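Local structure of extracellular solute-binding protein (Conexibacter woesei, 4P98) at residues A94-S105 and L114-T122; Q203-L214 and V223-A232. The protein probably binds a small solute outside the cell membrane and delivers it to an ABC transporter, as a lipoprotein of the BMP (PnrA-like) family. All coordinates share one frame; numbering follows the deposited sequence.

Interaction 1: A94-S105 and L114-T122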
loop_
_atom_site.group_PDB
_atom_site.type_symbol
_atom_site.label_atom_id
_atom_site.label_comp_id
_atom_site.label_asym_id
_atom_site.label_seq_id
_atom_site.Cartn_x
_atom_site.Cartn_y
_atom_site.Cartn_z
ATOM N N ALA A 94 3.217 7.155 -23.965
ATOM C CA ALA A 94 2.217 8.221 -23.994
ATOM C C ALA A 94 2.463 9.240 -25.115
ATOM O O ALA A 94 1.512 9.680 -25.757
ATOM C CB ALA A 94 2.134 8.931 -22.641
ATOM N N THR A 95 3.729 9.582 -25.362
ATOM C CA THR A 95 4.077 10.541 -26.412
ATOM C C THR A 95 3.714 10.031 -27.809
ATOM O O THR A 95 3.533 10.833 -28.710
ATOM C CB THR A 95 5.577 10.904 -26.403
ATOM O OG1 THR A 95 6.352 9.766 -26.818
ATOM C CG2 THR A 95 6.028 11.368 -25.009
ATOM N N GLU A 96 3.612 8.710 -27.979
ATOM C CA GLU A 96 3.267 8.093 -29.266
ATOM C C GLU A 96 1.766 8.074 -29.567
ATOM O O GLU A 96 1.367 7.927 -30.725
ATOM C CB GLU A 96 3.779 6.644 -29.327
ATOM C CG GLU A 96 5.268 6.458 -29.089
ATOM C CD GLU A 96 5.666 4.987 -28.946
ATOM O OE1 GLU A 96 4.894 4.091 -29.351
ATOM O OE2 GLU A 96 6.756 4.710 -28.408
ATOM N N PHE A 97 0.940 8.194 -28.531
ATOM C CA PHE A 97 -0.505 8.021 -28.660
ATOM C C PHE A 97 -1.215 9.162 -27.929
ATOM O O PHE A 97 -1.757 8.960 -26.840
ATOM C CB PHE A 97 -0.940 6.684 -28.063
ATOM C CG PHE A 97 -0.389 5.479 -28.775
ATOM C CD1 PHE A 97 -1.068 4.914 -29.849
ATOM C CD2 PHE A 97 0.794 4.887 -28.350
ATOM C CE1 PHE A 97 -0.556 3.798 -30.502
ATOM C CE2 PHE A 97 1.310 3.773 -28.998
ATOM C CZ PHE A 97 0.626 3.218 -30.072
ATOM N N PRO A 98 -1.221 10.359 -28.533
ATOM C CA PRO A 98 -1.773 11.559 -27.886
ATOM C C PRO A 98 -3.242 11.450 -27.481
ATOM O O PRO A 98 -3.657 12.129 -26.553
ATOM C CB PRO A 98 -1.606 12.662 -28.941
ATOM C CG PRO A 98 -0.710 12.110 -29.995
ATOM C CD PRO A 98 -0.738 10.621 -29.901
ATOM N N ASP A 99 -4.019 10.628 -28.180
ATOM C CA ASP A 99 -5.446 10.466 -27.879
ATOM C C ASP A 99 -5.754 9.288 -26.948
ATOM O O ASP A 99 -6.911 9.060 -26.619
ATOM C CB ASP A 99 -6.255 10.330 -29.179
ATOM C CG ASP A 99 -6.267 11.608 -29.996
ATOM O OD1 ASP A 99 -6.131 12.705 -29.415
ATOM O OD2 ASP A 99 -6.419 11.520 -31.229
ATOM N N VAL A 100 -4.733 8.539 -26.538
ATOM C CA VAL A 100 -4.897 7.476 -25.545
ATOM C C VAL A 100 -4.526 8.063 -24.184
ATOM O O VAL A 100 -3.691 8.965 -24.091
ATOM C CB VAL A 100 -4.040 6.248 -25.901
ATOM C CG1 VAL A 100 -4.212 5.129 -24.885
ATOM C CG2 VAL A 100 -4.428 5.742 -27.293
ATOM N N HIS A 101 -5.160 7.556 -23.135
ATOM C CA HIS A 101 -4.994 8.087 -21.789
ATOM C C HIS A 101 -4.162 7.124 -20.947
ATOM O O HIS A 101 -4.348 5.910 -21.022
ATOM C CB HIS A 101 -6.377 8.335 -21.179
ATOM C CG HIS A 101 -7.289 9.106 -22.084
ATOM N ND1 HIS A 101 -8.279 8.508 -22.834
ATOM C CD2 HIS A 101 -7.307 10.416 -22.418
ATOM C CE1 HIS A 101 -8.897 9.428 -23.558
ATOM N NE2 HIS A 101 -8.324 10.592 -23.325
ATOM N N PHE A 102 -3.229 7.670 -20.170
ATOM C CA PHE A 102 -2.280 6.870 -19.400
ATOM C C PHE A 102 -2.198 7.312 -17.947
ATOM O O PHE A 102 -2.427 8.484 -17.636
ATOM C CB PHE A 102 -0.885 6.980 -20.015
ATOM C CG PHE A 102 -0.802 6.486 -21.438
ATOM C CD1 PHE A 102 -1.149 7.307 -22.501
ATOM C CD2 PHE A 102 -0.357 5.200 -21.709
ATOM C CE1 PHE A 102 -1.078 6.848 -23.810
ATOM C CE2 PHE A 102 -0.271 4.737 -23.017
ATOM C CZ PHE A 102 -0.632 5.556 -24.060
ATOM N N SER A 103 -1.846 6.370 -17.075
ATOM C CA SER A 103 -1.583 6.656 -15.666
ATOM C C SER A 103 -0.240 6.086 -15.260
ATOM O O SER A 103 0.128 4.981 -15.672
ATOM C CB SER A 103 -2.677 6.070 -14.790
ATOM O OG SER A 103 -2.318 6.070 -13.421
ATOM N N ALA A 104 0.483 6.834 -14.441
ATOM C CA ALA A 104 1.772 6.392 -13.924
ATOM C C ALA A 104 1.873 6.750 -12.453
ATOM O O ALA A 104 1.221 7.696 -11.994
ATOM C CB ALA A 104 2.902 7.042 -14.709
ATOM N N SER A 105 2.678 5.991 -11.712
ATOM C CA SER A 105 2.894 6.262 -10.301
ATOM C C SER A 105 4.345 6.557 -10.046
ATOM O O SER A 105 5.209 6.125 -10.799
ATOM C CB SER A 105 2.408 5.097 -9.438
ATOM O OG SER A 105 3.201 3.915 -9.590
ATOM N N LEU A 114 4.695 15.054 -16.518
ATOM C CA LEU A 114 3.520 14.461 -17.160
ATOM C C LEU A 114 3.231 15.064 -18.531
ATOM O O LEU A 114 2.986 16.266 -18.632
ATOM C CB LEU A 114 2.280 14.661 -16.277
ATOM C CG LEU A 114 2.299 13.994 -14.905
ATOM C CD1 LEU A 114 1.053 14.357 -14.104
ATOM C CD2 LEU A 114 2.395 12.483 -15.045
ATOM N N PRO A 115 3.231 14.230 -19.590
ATOM C CA PRO A 115 2.663 14.695 -20.849
ATOM C C PRO A 115 1.171 15.035 -20.692
ATOM O O PRO A 115 0.551 14.638 -19.696
ATOM C CB PRO A 115 2.860 13.495 -21.797
ATOM C CG PRO A 115 3.935 12.653 -21.181
ATOM C CD PRO A 115 3.779 12.863 -19.694
ATOM N N PRO A 116 0.587 15.757 -21.659
ATOM C CA PRO A 116 -0.812 16.195 -21.553
ATOM C C PRO A 116 -1.826 15.071 -21.413
ATOM O O PRO A 116 -2.955 15.324 -21.007
ATOM C CB PRO A 116 -1.063 16.938 -22.873
ATOM C CG PRO A 116 0.292 17.287 -23.394
ATOM C CD PRO A 116 1.193 16.178 -22.938
ATOM N N ASN A 117 -1.442 13.849 -21.777
ATOM C CA ASN A 117 -2.344 12.712 -21.717
ATOM C C ASN A 117 -2.022 11.705 -20.619
ATOM O O ASN A 117 -2.481 10.561 -20.683
ATOM C CB ASN A 117 -2.426 12.002 -23.083
ATOM C CG ASN A 117 -1.088 11.447 -23.558
ATOM O OD1 ASN A 117 -0.019 11.922 -23.160
ATOM N ND2 ASN A 117 -1.144 10.461 -24.455
ATOM N N VAL A 118 -1.273 12.128 -19.602
ATOM C CA VAL A 118 -0.939 11.246 -18.498
ATOM C C VAL A 118 -1.363 11.867 -17.168
ATOM O O VAL A 118 -1.094 13.035 -16.923
ATOM C CB VAL A 118 0.581 10.944 -18.447
ATOM C CG1 VAL A 118 0.871 9.883 -17.401
ATOM C CG2 VAL A 118 1.102 10.518 -19.823
ATOM N N ASP A 119 -2.049 11.083 -16.341
ATOM C CA ASP A 119 -2.291 11.417 -14.934
ATOM C C ASP A 119 -1.275 10.653 -14.074
ATOM O O ASP A 119 -0.919 9.500 -14.369
ATOM C CB ASP A 119 -3.713 11.003 -14.506
ATOM C CG ASP A 119 -4.821 11.920 -15.031
ATOM O OD1 ASP A 119 -4.549 12.951 -15.697
ATOM O OD2 ASP A 119 -6.005 11.594 -14.738
ATOM N N GLY A 120 -0.811 11.286 -13.002
ATOM C CA GLY A 120 0.139 10.676 -12.088
ATOM C C GLY A 120 -0.353 10.602 -10.655
ATOM O O GLY A 120 -1.270 11.338 -10.257
ATOM N N TRP A 121 0.246 9.709 -9.872
ATOM C CA TRP A 121 -0.042 9.661 -8.445
ATOM C C TRP A 121 1.145 9.201 -7.620
ATOM O O TRP A 121 2.118 8.618 -8.137
ATOM C CB TRP A 121 -1.294 8.820 -8.146
ATOM C CG TRP A 121 -1.155 7.348 -8.458
ATOM C CD1 TRP A 121 -1.376 6.738 -9.668
ATOM C CD2 TRP A 121 -0.778 6.308 -7.545
ATOM N NE1 TRP A 121 -1.154 5.382 -9.555
ATOM C CE2 TRP A 121 -0.771 5.101 -8.266
ATOM C CE3 TRP A 121 -0.426 6.288 -6.187
ATOM C CZ2 TRP A 121 -0.431 3.872 -7.674
ATOM C CZ3 TRP A 121 -0.098 5.058 -5.597
ATOM C CH2 TRP A 121 -0.106 3.872 -6.345
ATOM N N THR A 122 1.043 9.482 -6.329
ATOM C CA THR A 122 2.076 9.149 -5.377
ATOM C C THR A 122 1.452 8.871 -3.997
ATOM O O THR A 122 0.264 9.137 -3.763
ATOM C CB THR A 122 3.122 10.275 -5.279
ATOM O OG1 THR A 122 4.250 9.827 -4.520
ATOM C CG2 THR A 122 2.548 11.498 -4.624
HETATM O O HOH W 1 -0.962 4.102 -12.089
#

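Interaction 2: Q203-L214 and V223-A232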
loop_
_atom_site.group_PDB
_atom_site.type_symbol
_atom_site.label_atom_id
_atom_site.label_comp_id
_atom_site.label_asym_id
_atom_site.label_seq_id
_atom_site.Cartn_x
_atom_site.Cartn_y
_atom_site.Cartn_z
ATOM N N GLN A 203 3.917 -8.513 22.178
ATOM C CA GLN A 203 2.511 -8.900 22.317
ATOM C C GLN A 203 1.727 -8.653 21.040
ATOM O O GLN A 203 0.536 -8.926 20.969
ATOM C CB GLN A 203 1.877 -8.151 23.495
ATOM C CG GLN A 203 2.553 -8.476 24.828
ATOM C CD GLN A 203 2.186 -7.513 25.945
ATOM O OE1 GLN A 203 2.215 -6.301 25.776
ATOM N NE2 GLN A 203 1.866 -8.057 27.103
ATOM N N LEU A 204 2.424 -8.141 20.028
ATOM C CA LEU A 204 1.855 -7.882 18.715
ATOM C C LEU A 204 3.022 -7.827 17.732
ATOM O O LEU A 204 4.095 -7.302 18.053
ATOM C CB LEU A 204 1.122 -6.534 18.712
ATOM C CG LEU A 204 0.729 -5.897 17.376
ATOM C CD1 LEU A 204 -0.583 -6.467 16.871
ATOM C CD2 LEU A 204 0.624 -4.373 17.515
ATOM N N LEU A 205 2.801 -8.336 16.532
ATOM C CA LEU A 205 3.858 -8.357 15.525
ATOM C C LEU A 205 3.414 -7.606 14.285
ATOM O O LEU A 205 2.403 -7.942 13.686
ATOM C CB LEU A 205 4.238 -9.800 15.182
ATOM C CG LEU A 205 5.027 -10.514 16.289
ATOM C CD1 LEU A 205 5.046 -12.037 16.127
ATOM C CD2 LEU A 205 6.436 -9.962 16.408
ATOM N N VAL A 206 4.191 -6.600 13.896
ATOM C CA VAL A 206 3.873 -5.774 12.737
ATOM C C VAL A 206 4.818 -6.101 11.584
ATOM O O VAL A 206 6.018 -6.047 11.751
ATOM C CB VAL A 206 4.014 -4.278 13.074
ATOM C CG1 VAL A 206 3.519 -3.425 11.915
ATOM C CG2 VAL A 206 3.250 -3.951 14.347
ATOM N N ALA A 207 4.249 -6.422 10.428
ATOM C CA ALA A 207 5.000 -6.704 9.203
ATOM C C ALA A 207 5.048 -5.484 8.294
ATOM O O ALA A 207 4.003 -4.894 7.986
ATOM C CB ALA A 207 4.345 -7.846 8.449
ATOM N N THR A 208 6.242 -5.133 7.827
ATOM C CA THR A 208 6.364 -4.119 6.769
ATOM C C THR A 208 6.781 -4.695 5.426
ATOM O O THR A 208 6.715 -4.003 4.406
ATOM C CB THR A 208 7.343 -3.014 7.150
ATOM O OG1 THR A 208 8.643 -3.563 7.348
ATOM C CG2 THR A 208 6.871 -2.327 8.412
ATOM N N ASP A 209 7.232 -5.944 5.412
ATOM C CA ASP A 209 7.472 -6.625 4.161
ATOM C C ASP A 209 6.284 -7.582 3.921
ATOM O O ASP A 209 5.148 -7.215 4.201
ATOM C CB ASP A 209 8.838 -7.328 4.179
ATOM C CG ASP A 209 9.310 -7.710 2.780
ATOM O OD1 ASP A 209 9.566 -6.810 1.966
ATOM O OD2 ASP A 209 9.394 -8.913 2.480
ATOM N N ASP A 210 6.513 -8.797 3.432
ATOM C CA ASP A 210 5.408 -9.666 3.061
ATOM C C ASP A 210 4.525 -10.016 4.264
ATOM O O ASP A 210 3.302 -9.875 4.208
ATOM C CB ASP A 210 5.921 -10.941 2.388
ATOM C CG ASP A 210 4.795 -11.864 1.979
ATOM O OD1 ASP A 210 4.348 -12.651 2.822
ATOM O OD2 ASP A 210 4.323 -11.788 0.827
ATOM N N GLY A 211 5.156 -10.465 5.339
ATOM C CA GLY A 211 4.450 -10.810 6.561
ATOM C C GLY A 211 4.069 -12.281 6.759
ATOM O O GLY A 211 3.760 -12.660 7.871
ATOM N N ARG A 212 4.059 -13.105 5.713
ATOM C CA ARG A 212 3.614 -14.509 5.876
ATOM C C ARG A 212 4.443 -15.315 6.886
ATOM O O ARG A 212 3.906 -16.183 7.582
ATOM C CB ARG A 212 3.553 -15.233 4.545
ATOM C CG ARG A 212 2.213 -15.053 3.862
ATOM C CD ARG A 212 2.228 -15.609 2.459
ATOM N NE ARG A 212 2.715 -14.618 1.524
ATOM C CZ ARG A 212 2.525 -14.646 0.210
ATOM N NH1 ARG A 212 1.877 -15.646 -0.366
ATOM N NH2 ARG A 212 2.988 -13.650 -0.542
ATOM N N GLY A 213 5.732 -15.020 6.972
ATOM C CA GLY A 213 6.625 -15.697 7.913
ATOM C C GLY A 213 6.375 -15.212 9.322
ATOM O O GLY A 213 6.250 -15.998 10.254
ATOM N N LEU A 214 6.279 -13.897 9.469
ATOM C CA LEU A 214 5.903 -13.291 10.738
ATOM C C LEU A 214 4.567 -13.851 11.242
ATOM O O LEU A 214 4.394 -14.099 12.437
ATOM C CB LEU A 214 5.842 -11.767 10.551
ATOM C CG LEU A 214 5.327 -10.910 11.696
ATOM C CD1 LEU A 214 6.119 -9.603 11.763
ATOM C CD2 LEU A 214 3.837 -10.674 11.537
ATOM N N VAL A 223 -0.287 -14.527 19.210
ATOM C CA VAL A 223 -0.326 -13.046 19.244
ATOM C C VAL A 223 -0.955 -12.514 17.966
ATOM O O VAL A 223 -0.947 -13.181 16.939
ATOM C CB VAL A 223 1.044 -12.370 19.447
ATOM C CG1 VAL A 223 1.624 -12.708 20.810
ATOM C CG2 VAL A 223 2.019 -12.721 18.333
ATOM N N PRO A 224 -1.526 -11.301 18.026
ATOM C CA PRO A 224 -2.101 -10.764 16.800
ATOM C C PRO A 224 -1.029 -10.149 15.891
ATOM O O PRO A 224 0.062 -9.857 16.346
ATOM C CB PRO A 224 -3.047 -9.663 17.317
ATOM C CG PRO A 224 -2.405 -9.216 18.579
ATOM C CD PRO A 224 -1.854 -10.474 19.197
ATOM N N THR A 225 -1.368 -9.947 14.622
ATOM C CA THR A 225 -0.494 -9.226 13.710
ATOM C C THR A 225 -1.189 -8.003 13.078
ATOM O O THR A 225 -2.424 -7.876 13.083
ATOM C CB THR A 225 0.070 -10.126 12.591
ATOM O OG1 THR A 225 -0.964 -10.531 11.690
ATOM C CG2 THR A 225 0.770 -11.358 13.171
ATOM N N ILE A 226 -0.354 -7.114 12.549
ATOM C CA ILE A 226 -0.772 -6.021 11.666
ATOM C C ILE A 226 0.116 -6.068 10.421
ATOM O O ILE A 226 1.322 -6.275 10.538
ATOM C CB ILE A 226 -0.593 -4.660 12.367
ATOM C CG1 ILE A 226 -1.597 -4.527 13.508
ATOM C CG2 ILE A 226 -0.777 -3.498 11.386
ATOM C CD1 ILE A 226 -1.325 -3.349 14.425
ATOM N N GLY A 227 -0.470 -5.903 9.235
ATOM C CA GLY A 227 0.318 -5.672 8.018
ATOM C C GLY A 227 0.629 -6.878 7.161
ATOM O O GLY A 227 1.272 -6.741 6.121
ATOM N N VAL A 228 0.152 -8.053 7.573
ATOM C CA VAL A 228 0.450 -9.287 6.858
ATOM C C VAL A 228 -0.315 -9.362 5.545
ATOM O O VAL A 228 -1.473 -8.978 5.470
ATOM C CB VAL A 228 0.175 -10.536 7.729
ATOM C CG1 VAL A 228 0.423 -11.808 6.938
ATOM C CG2 VAL A 228 1.034 -10.490 8.976
ATOM N N SER A 229 0.367 -9.846 4.516
ATOM C CA SER A 229 -0.199 -10.046 3.189
ATOM C C SER A 229 -1.563 -10.710 3.236
ATOM O O SER A 229 -1.762 -11.681 3.985
ATOM C CB SER A 229 0.740 -10.928 2.349
ATOM O OG SER A 229 0.118 -11.384 1.142
ATOM N N ALA A 230 -2.472 -10.205 2.397
ATOM C CA ALA A 230 -3.793 -10.797 2.202
ATOM C C ALA A 230 -3.728 -12.200 1.576
ATOM O O ALA A 230 -4.710 -12.926 1.630
ATOM C CB ALA A 230 -4.677 -9.886 1.344
ATOM N N ALA A 231 -2.587 -12.579 0.998
ATOM C CA ALA A 231 -2.442 -13.901 0.362
ATOM C C ALA A 231 -2.076 -15.016 1.348
ATOM O O ALA A 231 -1.897 -16.161 0.950
ATOM C CB ALA A 231 -1.414 -13.836 -0.751
ATOM N N ALA A 232 -1.962 -14.687 2.626
ATOM C CA ALA A 232 -1.657 -15.676 3.645
ATOM C C ALA A 232 -2.798 -16.675 3.805
ATOM O O ALA A 232 -3.926 -16.426 3.375
ATOM C CB ALA A 232 -1.370 -14.989 4.959
HETATM O O HOH W 2 3.525 -5.313 4.994
#

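Interaction 1: A94-S105 and L114-T122
Asn-117 pushes its carboxamide into the turns that precede strand 101-105. Its CG sits between the backbone N and the carbonyl carbon (chi1 61°), which carries the carboxamide in among the turn carbonyls. ND2 donates to Ala-94 O at 3.1 Å, nearly straight and in the amide plane, and to Val-100 O at 3.0 Å in a more bent bond. Phe-97 N reaches Ala-94 O from the other face of that carbonyl, so one oxygen serves a turn and the amide together. Beside the amide, the Phe-102 ring runs in the same direction with its plane turned 75° away, and ND2 lies at the ring edge. Val-118 presses CG2 on Ala-94 CB at 3.4 Å, a tight contact.

Farther along, 101-105 and 118-122 pair in parallel: Phe-102 N donates to Asn-117 O, Asp-119 N to Phe-102 O, Ala-104 N to Asp-119 O and Trp-121 N to Ala-104 O. At the far end Trp-121 (chi1 66°) brings its indole across to Ser-105, whose CB lies over the face, 3.7 Å from the centroid of the five-membered ring of Trp-121: a CH-pi contact. Water 1 lies at the indole edge, accepting from Trp-121 NE1 at 2.8 Å and hydrogen-bonded to Ser-103 OG, which is also hydrogen-bonded to Tyr-255 OH. The chemistry implies that one buried amide ties the turns before strand 101-105 to the residue leading into strand 118-122, while a water satisfies the indole N-H.

Interaction 2: Q203-L214 and V223-A232
Leu-204 and Pro-224 open the pairing of two parallel strands, 205-207 and 225-226, in a beta-alpha-beta unit whose crossover is helix 212-221. Their side chains meet at about a right angle, Leu-204 CD1 lying 3.7 Å from Pro-224 CG. The other branch, CD2, turns to Ile-226 CD1, a pair that helix 125-137 flanks. On the opposite sheet face Leu-205 CD1 meets Val-223 CG2 aslant, and Leu-214 slides past Thr-225 in the reverse direction, CD2 to CG2 at 3.5 Å. With CG opposite its backbone N (chi1 174°), Leu-214 also brings CD2 to Val-228 CG2, joining the first helical turn to the loop after the second strand.

Three backbone bonds hold the strands: Leu-205 N to Pro-224 O, Ile-226 N to Leu-205 O and Ala-207 N to Ile-226 O. Beyond them Ser-229 N donates to Asp-210 O at 3.0 Å, closing the two loops on each other.

Across the contact Arg-212 lays CG against Ala-232 CB at 3.7 Å, and Ser-229 OG and Ala-231 CB lie over one guanidinium face; that OG also accepts from Ala-231 N in an ST turn and is hydrogen-bonded to the carbonyl O of Asp-31. Within 203-214, Arg-212 bends at chi3 (-87°) into a side-on salt bridge with Asp-210, in its guanidinium plane: NE to OD1 at 2.9 Å, NH2 to OD2 at 2.7 Å. Asp-210 OD1 accepts a second hydrogen bond from Arg-212 N on its anti side, 2.9 Å away, making an Asx turn.

Overall arrangement
Interaction 1 closes along the chain before interaction 2 opens, and the two lie on opposite sides of the chain's centre, with centres 35 Å apart and nearest atoms about 15 Å apart. They belong to different parallel sheets: strands 101-105 and 118-123 are neighbours in the six-stranded sheet, 205-207 and 225-226 in the five-stranded one. Only the second pair is linked by a helix, 212-221; no helix or strand lies between the segments of the first. Helix 125-137 follows strand 118-123 and packs on Leu-204 and Ile-226, so it leads from one sheet to the other. Two such sheets are consistent with the two-lobed periplasmic-binding fold, in which solute is usually held between lobes.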